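Local coordinates for 14 kDa fatty acid-binding protein (Schistosoma mansoni, PDB 1VYF), which binds long-chain fatty acids such as oleic and arachidonic acid inside a beta-barrel and may take part in their transport, at residues A[103-117]-A[120-133]. Numbering follows the deposited sequence.
Sequences NTTVIVREVDGDTMK and VTVGDVTAIRNYKR. With OLA (oleic acid), chain B.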
loop_
_atom_site.group_PDB
_atom_site.type_symbol
_atom_site.label_atom_id
_atom_site.label_comp_id
_atom_site.label_asym_id
_atom_site.label_seq_id
_atom_site.Cartn_x
_atom_site.Cartn_y
_atom_site.Cartn_z
ATOM N N ASN A 103 3.242 7.850 14.463
ATOM C CA ASN A 103 4.215 7.508 13.419
ATOM C C ASN A 103 3.823 7.947 12.018
ATOM O O ASN A 103 2.678 8.275 11.744
ATOM C CB ASN A 103 4.412 6.008 13.350
ATOM C CG ASN A 103 5.328 5.473 14.432
ATOM O OD1 ASN A 103 6.493 5.849 14.511
ATOM N ND2 ASN A 103 4.815 4.578 15.245
ATOM N N THR A 104 4.807 7.933 11.132
ATOM C CA THR A 104 4.609 8.193 9.726
ATOM C C THR A 104 5.102 6.980 8.944
ATOM O O THR A 104 6.190 6.487 9.218
ATOM C CB THR A 104 5.349 9.472 9.349
ATOM O OG1 THR A 104 4.599 10.595 9.872
ATOM C CG2 THR A 104 5.382 9.702 7.823
ATOM N N THR A 105 4.264 6.500 8.028
ATOM C CA THR A 105 4.577 5.362 7.134
ATOM C C THR A 105 4.724 5.869 5.711
ATOM O O THR A 105 3.852 6.559 5.210
ATOM C CB THR A 105 3.458 4.339 7.177
ATOM O OG1 THR A 105 3.192 3.964 8.530
ATOM C CG2 THR A 105 3.879 3.013 6.406
ATOM N N VAL A 106 5.841 5.540 5.068
ATOM C CA VAL A 106 6.063 5.880 3.685
ATOM C C VAL A 106 5.982 4.568 2.886
ATOM O O VAL A 106 6.665 3.580 3.221
ATOM C CB VAL A 106 7.368 6.563 3.457
ATOM C CG1 VAL A 106 7.519 6.923 2.016
ATOM C CG2 VAL A 106 7.472 7.821 4.341
ATOM N N ILE A 107 5.092 4.543 1.903
ATOM C CA ILE A 107 4.901 3.342 1.049
ATOM C C ILE A 107 5.192 3.674 -0.401
ATOM O O ILE A 107 4.454 4.408 -1.068
ATOM C CB ILE A 107 3.470 2.781 1.197
ATOM C CG1 ILE A 107 3.100 2.618 2.665
ATOM C CG2 ILE A 107 3.362 1.427 0.446
ATOM C CD1 ILE A 107 1.626 2.662 2.930
ATOM N N VAL A 108 6.291 3.156 -0.913
ATOM C CA VAL A 108 6.674 3.362 -2.287
ATOM C C VAL A 108 6.213 2.099 -3.054
ATOM O O VAL A 108 6.383 0.985 -2.575
ATOM C CB VAL A 108 8.214 3.608 -2.404
ATOM C CG1 VAL A 108 8.632 3.859 -3.809
ATOM C CG2 VAL A 108 8.664 4.741 -1.493
ATOM N N ARG A 109 5.563 2.304 -4.192
ATOM C CA ARG A 109 5.119 1.250 -5.088
ATOM C C ARG A 109 5.718 1.511 -6.444
ATOM O O ARG A 109 5.529 2.588 -7.035
ATOM C CB ARG A 109 3.610 1.241 -5.198
ATOM C CG ARG A 109 2.898 1.026 -3.864
ATOM C CD ARG A 109 1.428 0.832 -3.979
ATOM N NE ARG A 109 0.836 0.302 -2.769
ATOM C CZ ARG A 109 0.397 1.003 -1.738
ATOM N NH1 ARG A 109 0.459 2.319 -1.732
ATOM N NH2 ARG A 109 -0.126 0.365 -0.704
ATOM N N GLU A 110 6.468 0.549 -6.944
ATOM C CA GLU A 110 7.131 0.725 -8.209
ATOM C C GLU A 110 6.875 -0.496 -9.069
ATOM O O GLU A 110 7.071 -1.584 -8.597
ATOM C CB GLU A 110 8.625 0.899 -7.961
ATOM C CG GLU A 110 9.469 1.010 -9.227
ATOM C CD GLU A 110 10.795 1.719 -9.026
ATOM O OE1 GLU A 110 11.254 1.851 -7.873
ATOM O OE2 GLU A 110 11.370 2.180 -10.036
ATOM N N VAL A 111 6.482 -0.286 -10.319
ATOM C CA VAL A 111 6.142 -1.376 -11.238
ATOM C C VAL A 111 7.294 -1.580 -12.175
ATOM O O VAL A 111 7.795 -0.629 -12.781
ATOM C CB VAL A 111 4.866 -1.094 -12.050
ATOM C CG1 VAL A 111 4.656 -2.136 -13.146
ATOM C CG2 VAL A 111 3.659 -1.073 -11.124
ATOM N N ASP A 112 7.739 -2.829 -12.269
ATOM C CA ASP A 112 8.781 -3.233 -13.206
ATOM C C ASP A 112 8.359 -4.515 -13.867
ATOM O O ASP A 112 8.504 -5.604 -13.303
ATOM C CB ASP A 112 10.108 -3.456 -12.497
ATOM C CG ASP A 112 11.237 -3.857 -13.475
ATOM O OD1 ASP A 112 12.342 -4.244 -13.021
ATOM O OD2 ASP A 112 11.104 -3.797 -14.701
ATOM N N GLY A 113 7.770 -4.389 -15.048
ATOM C CA GLY A 113 7.285 -5.562 -15.753
ATOM C C GLY A 113 6.141 -6.231 -15.019
ATOM O O GLY A 113 5.075 -5.621 -14.845
ATOM N N ASP A 114 6.339 -7.484 -14.622
ATOM C CA ASP A 114 5.318 -8.210 -13.891
ATOM C C ASP A 114 5.452 -8.205 -12.391
ATOM O O ASP A 114 4.728 -8.957 -11.744
ATOM C CB ASP A 114 5.213 -9.642 -14.395
ATOM C CG ASP A 114 4.681 -9.692 -15.809
ATOM O OD1 ASP A 114 3.881 -8.787 -16.211
ATOM O OD2 ASP A 114 5.037 -10.584 -16.580
ATOM N N THR A 115 6.335 -7.358 -11.865
ATOM C CA THR A 115 6.468 -7.114 -10.421
ATOM C C THR A 115 6.099 -5.710 -9.985
ATOM O O THR A 115 6.606 -4.759 -10.535
ATOM C CB THR A 115 7.942 -7.394 -9.996
ATOM O OG1 THR A 115 8.300 -8.752 -10.363
ATOM C CG2 THR A 115 8.131 -7.382 -8.485
ATOM N N MET A 116 5.265 -5.592 -8.951
ATOM C CA MET A 116 5.131 -4.354 -8.235
ATOM C C MET A 116 5.805 -4.562 -6.898
ATOM O O MET A 116 5.429 -5.469 -6.140
ATOM C CB MET A 116 3.664 -3.955 -8.033
ATOM C CG MET A 116 3.530 -2.685 -7.168
ATOM S SD MET A 116 1.888 -2.110 -7.059
ATOM C CE MET A 116 1.327 -3.100 -5.715
ATOM N N LYS A 117 6.843 -3.771 -6.666
ATOM C CA LYS A 117 7.600 -3.821 -5.432
ATOM C C LYS A 117 7.042 -2.757 -4.541
ATOM O O LYS A 117 7.005 -1.602 -4.923
ATOM C CB LYS A 117 9.073 -3.563 -5.687
ATOM C CG LYS A 117 9.884 -3.533 -4.379
ATOM C CD LYS A 117 11.382 -3.466 -4.567
ATOM C CE LYS A 117 11.832 -2.282 -5.363
ATOM N NZ LYS A 117 13.300 -2.344 -5.607
ATOM N N VAL A 120 7.992 -0.400 2.388
ATOM C CA VAL A 120 7.272 0.253 3.498
ATOM C C VAL A 120 8.286 0.659 4.559
ATOM O O VAL A 120 8.989 -0.183 5.102
ATOM C CB VAL A 120 6.247 -0.690 4.105
ATOM C CG1 VAL A 120 5.443 -0.003 5.251
ATOM C CG2 VAL A 120 5.316 -1.228 3.017
ATOM N N THR A 121 8.355 1.950 4.890
ATOM C CA THR A 121 9.364 2.427 5.841
ATOM C C THR A 121 8.689 3.223 6.951
ATOM O O THR A 121 7.806 4.006 6.672
ATOM C CB THR A 121 10.423 3.311 5.130
ATOM O OG1 THR A 121 9.807 4.408 4.421
ATOM C CG2 THR A 121 11.033 2.581 4.036
ATOM N N VAL A 122 9.051 2.930 8.197
ATOM C CA VAL A 122 8.572 3.656 9.381
ATOM C C VAL A 122 9.860 3.976 10.170
ATOM O O VAL A 122 10.435 3.089 10.786
ATOM C CB VAL A 122 7.630 2.797 10.225
ATOM C CG1 VAL A 122 7.134 3.584 11.444
ATOM C CG2 VAL A 122 6.422 2.263 9.368
ATOM N N GLY A 123 10.324 5.215 10.088
ATOM C CA GLY A 123 11.575 5.621 10.708
ATOM C C GLY A 123 12.744 4.910 10.060
ATOM O O GLY A 123 12.937 5.034 8.849
ATOM N N ASP A 124 13.466 4.112 10.856
ATOM C CA ASP A 124 14.667 3.392 10.395
ATOM C C ASP A 124 14.355 1.936 9.998
ATOM O O ASP A 124 15.246 1.242 9.545
ATOM C CB ASP A 124 15.831 3.451 11.438
ATOM C CG ASP A 124 15.525 2.720 12.758
ATOM O OD1 ASP A 124 16.082 3.120 13.812
ATOM O OD2 ASP A 124 14.772 1.729 12.859
ATOM N N VAL A 125 13.103 1.493 10.128
ATOM C CA VAL A 125 12.710 0.104 9.776
ATOM C C VAL A 125 12.089 0.052 8.356
ATOM O O VAL A 125 11.267 0.916 7.974
ATOM C CB VAL A 125 11.709 -0.439 10.812
ATOM C CG1 VAL A 125 11.385 -1.864 10.590
ATOM C CG2 VAL A 125 12.253 -0.243 12.246
ATOM N N THR A 126 12.483 -0.954 7.569
ATOM C CA THR A 126 11.997 -1.106 6.194
ATOM C C THR A 126 11.544 -2.544 5.906
ATOM O O THR A 126 12.231 -3.503 6.258
ATOM C CB THR A 126 13.068 -0.649 5.151
ATOM O OG1 THR A 126 13.304 0.776 5.264
ATOM C CG2 THR A 126 12.517 -0.761 3.759
ATOM N N ALA A 127 10.385 -2.665 5.275
ATOM C CA ALA A 127 9.884 -3.921 4.752
ATOM C C ALA A 127 9.730 -3.839 3.241
ATOM O O ALA A 127 9.498 -2.792 2.691
ATOM C CB ALA A 127 8.602 -4.313 5.417
ATOM N N ILE A 128 9.922 -4.962 2.548
ATOM C CA ILE A 128 9.682 -5.008 1.104
ATOM C C ILE A 128 8.687 -6.125 0.804
ATOM O O ILE A 128 8.863 -7.259 1.245
ATOM C CB ILE A 128 11.023 -5.257 0.323
ATOM C CG1 ILE A 128 12.030 -4.150 0.596
ATOM C CG2 ILE A 128 10.780 -5.442 -1.205
ATOM C CD1 ILE A 128 13.380 -4.392 -0.026
ATOM N N ARG A 129 7.640 -5.797 0.055
ATOM C CA ARG A 129 6.616 -6.740 -0.349
ATOM C C ARG A 129 6.443 -6.724 -1.858
ATOM O O ARG A 129 6.151 -5.692 -2.454
ATOM C CB ARG A 129 5.302 -6.398 0.329
ATOM C CG ARG A 129 5.351 -6.636 1.822
ATOM C CD ARG A 129 4.388 -5.784 2.599
ATOM N NE ARG A 129 2.982 -6.110 2.380
ATOM C CZ ARG A 129 2.383 -7.203 2.839
ATOM N NH1 ARG A 129 1.102 -7.365 2.614
ATOM N NH2 ARG A 129 3.045 -8.115 3.562
ATOM N N ASN A 130 6.661 -7.883 -2.469
ATOM C CA ASN A 130 6.570 -8.042 -3.920
ATOM C C ASN A 130 5.202 -8.600 -4.298
ATOM O O ASN A 130 4.723 -9.567 -3.702
ATOM C CB ASN A 130 7.662 -9.007 -4.429
ATOM C CG ASN A 130 9.022 -8.343 -4.551
ATOM O OD1 ASN A 130 9.135 -7.109 -4.718
ATOM N ND2 ASN A 130 10.068 -9.136 -4.379
ATOM N N TYR A 131 4.587 -7.996 -5.304
ATOM C CA TYR A 131 3.320 -8.442 -5.872
ATOM C C TYR A 131 3.565 -8.845 -7.325
ATOM O O TYR A 131 4.357 -8.223 -8.006
ATOM C CB TYR A 131 2.303 -7.289 -5.876
ATOM C CG TYR A 131 1.794 -6.880 -4.526
ATOM C CD1 TYR A 131 2.622 -6.166 -3.630
ATOM C CD2 TYR A 131 0.489 -7.209 -4.115
ATOM C CE1 TYR A 131 2.144 -5.747 -2.389
ATOM C CE2 TYR A 131 0.009 -6.818 -2.845
ATOM C CZ TYR A 131 0.834 -6.107 -1.996
ATOM O OH TYR A 131 0.311 -5.741 -0.788
ATOM N N LYS A 132 2.907 -9.916 -7.768
ATOM C CA LYS A 132 2.915 -10.354 -9.157
ATOM C C LYS A 132 1.652 -9.904 -9.827
ATOM O O LYS A 132 0.558 -9.930 -9.247
ATOM C CB LYS A 132 3.034 -11.888 -9.262
ATOM C CG LYS A 132 4.224 -12.440 -8.500
ATOM C CD LYS A 132 4.621 -13.878 -8.935
ATOM C CE LYS A 132 3.679 -14.933 -8.396
ATOM N NZ LYS A 132 3.310 -15.963 -9.443
ATOM N N ARG A 133 1.786 -9.511 -11.080
ATOM C CA ARG A 133 0.644 -9.068 -11.886
ATOM C C ARG A 133 -0.194 -10.316 -12.228
ATOM O O ARG A 133 0.343 -11.325 -12.647
ATOM C CB ARG A 133 1.168 -8.389 -13.164
ATOM C CG ARG A 133 0.119 -7.945 -14.147
ATOM C CD ARG A 133 0.715 -7.554 -15.498
ATOM N NE ARG A 133 1.730 -6.507 -15.418
ATOM C CZ ARG A 133 1.472 -5.197 -15.368
ATOM N NH1 ARG A 133 0.219 -4.756 -15.324
ATOM N NH2 ARG A 133 2.470 -4.311 -15.333
HETATM C C1 OLA B . 1.219 -3.168 1.123
HETATM O O1 OLA B . 0.548 -2.640 0.250
HETATM O O2 OLA B . 1.622 -4.403 0.863
HETATM C C2 OLA B . 1.685 -2.522 2.429
HETATM C C3 OLA B . 0.796 -1.465 3.104
HETATM C C4 OLA B . 0.589 -1.725 4.621
HETATM C C5 OLA B . 1.067 -0.630 5.585
HETATM C C6 OLA B . 1.325 -1.144 7.009
HETATM C C7 OLA B . 0.105 -1.179 7.920
HETATM C C8 OLA B . -0.668 -2.493 7.842
HETATM C C9 OLA B . -0.800 -3.164 9.189
HETATM C C10 OLA B . -1.342 -4.381 9.348
HETATM C C11 OLA B . -1.868 -5.228 8.207
HETATM C C12 OLA B . -3.214 -5.875 8.543
HETATM C C13 OLA B . -3.614 -6.982 7.557
HETATM C C14 OLA B . -4.028 -6.486 6.167
HETATM C C15 OLA B . -2.881 -6.499 5.149
HETATM C C16 OLA B . -3.177 -5.593 3.949
HETATM C C17 OLA B . -2.103 -4.522 3.727
HETATM C C18 OLA B . -1.035 -5.051 2.803
HETATM O O HOH W 1 8.685 7.430 8.573
#
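M116 and Y131 pair across neighbouring antiparallel strands through two backbone bonds, M116 N to Y131 O (2.9 Å) and Y131 N to M116 O (2.8 Å). V106 and T121 are joined in the same way where strand 104-112 meets 115-122, and near the turn G113-D114 the backbone N-H of R133 reaches D114 O. The middle strand 115-122 thus serves both segments, contributing K117 and its predecessors to one and V120 onward to the other. A water accepts from G123 N and donates to T104 O, linking strand 104-112 to the V122-V125 turn.

Apolar contacts line the inner side. M116 runs extended to SD and then turns about its CG-SD bond (chi3 86°), which lays its CE over one face of the Y131 ring, 4.2 Å from the ring centroid, a CH-pi contact. Farther along, T105 CG2 meets V120 CG1 at 3.6 Å, while I107 and V120 lie side by side. On the outer side, the aliphatic stem of K117 rests on I128 CG2 and N130 OD1; the amide nitrogen of N130 bonds to E14 on strand 8-16.

One ion pair and two backbone carbonyls hold R133 at the turn. R133 turns its guanidinium edge to G113 O, with NH2 at 3.0 Å, and NE makes a weak, bent salt bridge to D114 OD1, the two planes 71° apart.

The oleate carboxylate ties the segments together from within. Oleate O2 receives a nearly straight bond from R129 NE (2.7 Å, 175°). Y131 OH gives the same oleate O2 a very short one (2.5 Å), whereas R109 NH2 reaches oleate O1 at 3.2 Å. Two cationic groups and a phenol would favour the ionised acid. This Arg-Arg-Tyr site, set on consecutive antiparallel hairpins, is the carboxylate-binding arrangement of the fatty acid-binding protein beta-barrel.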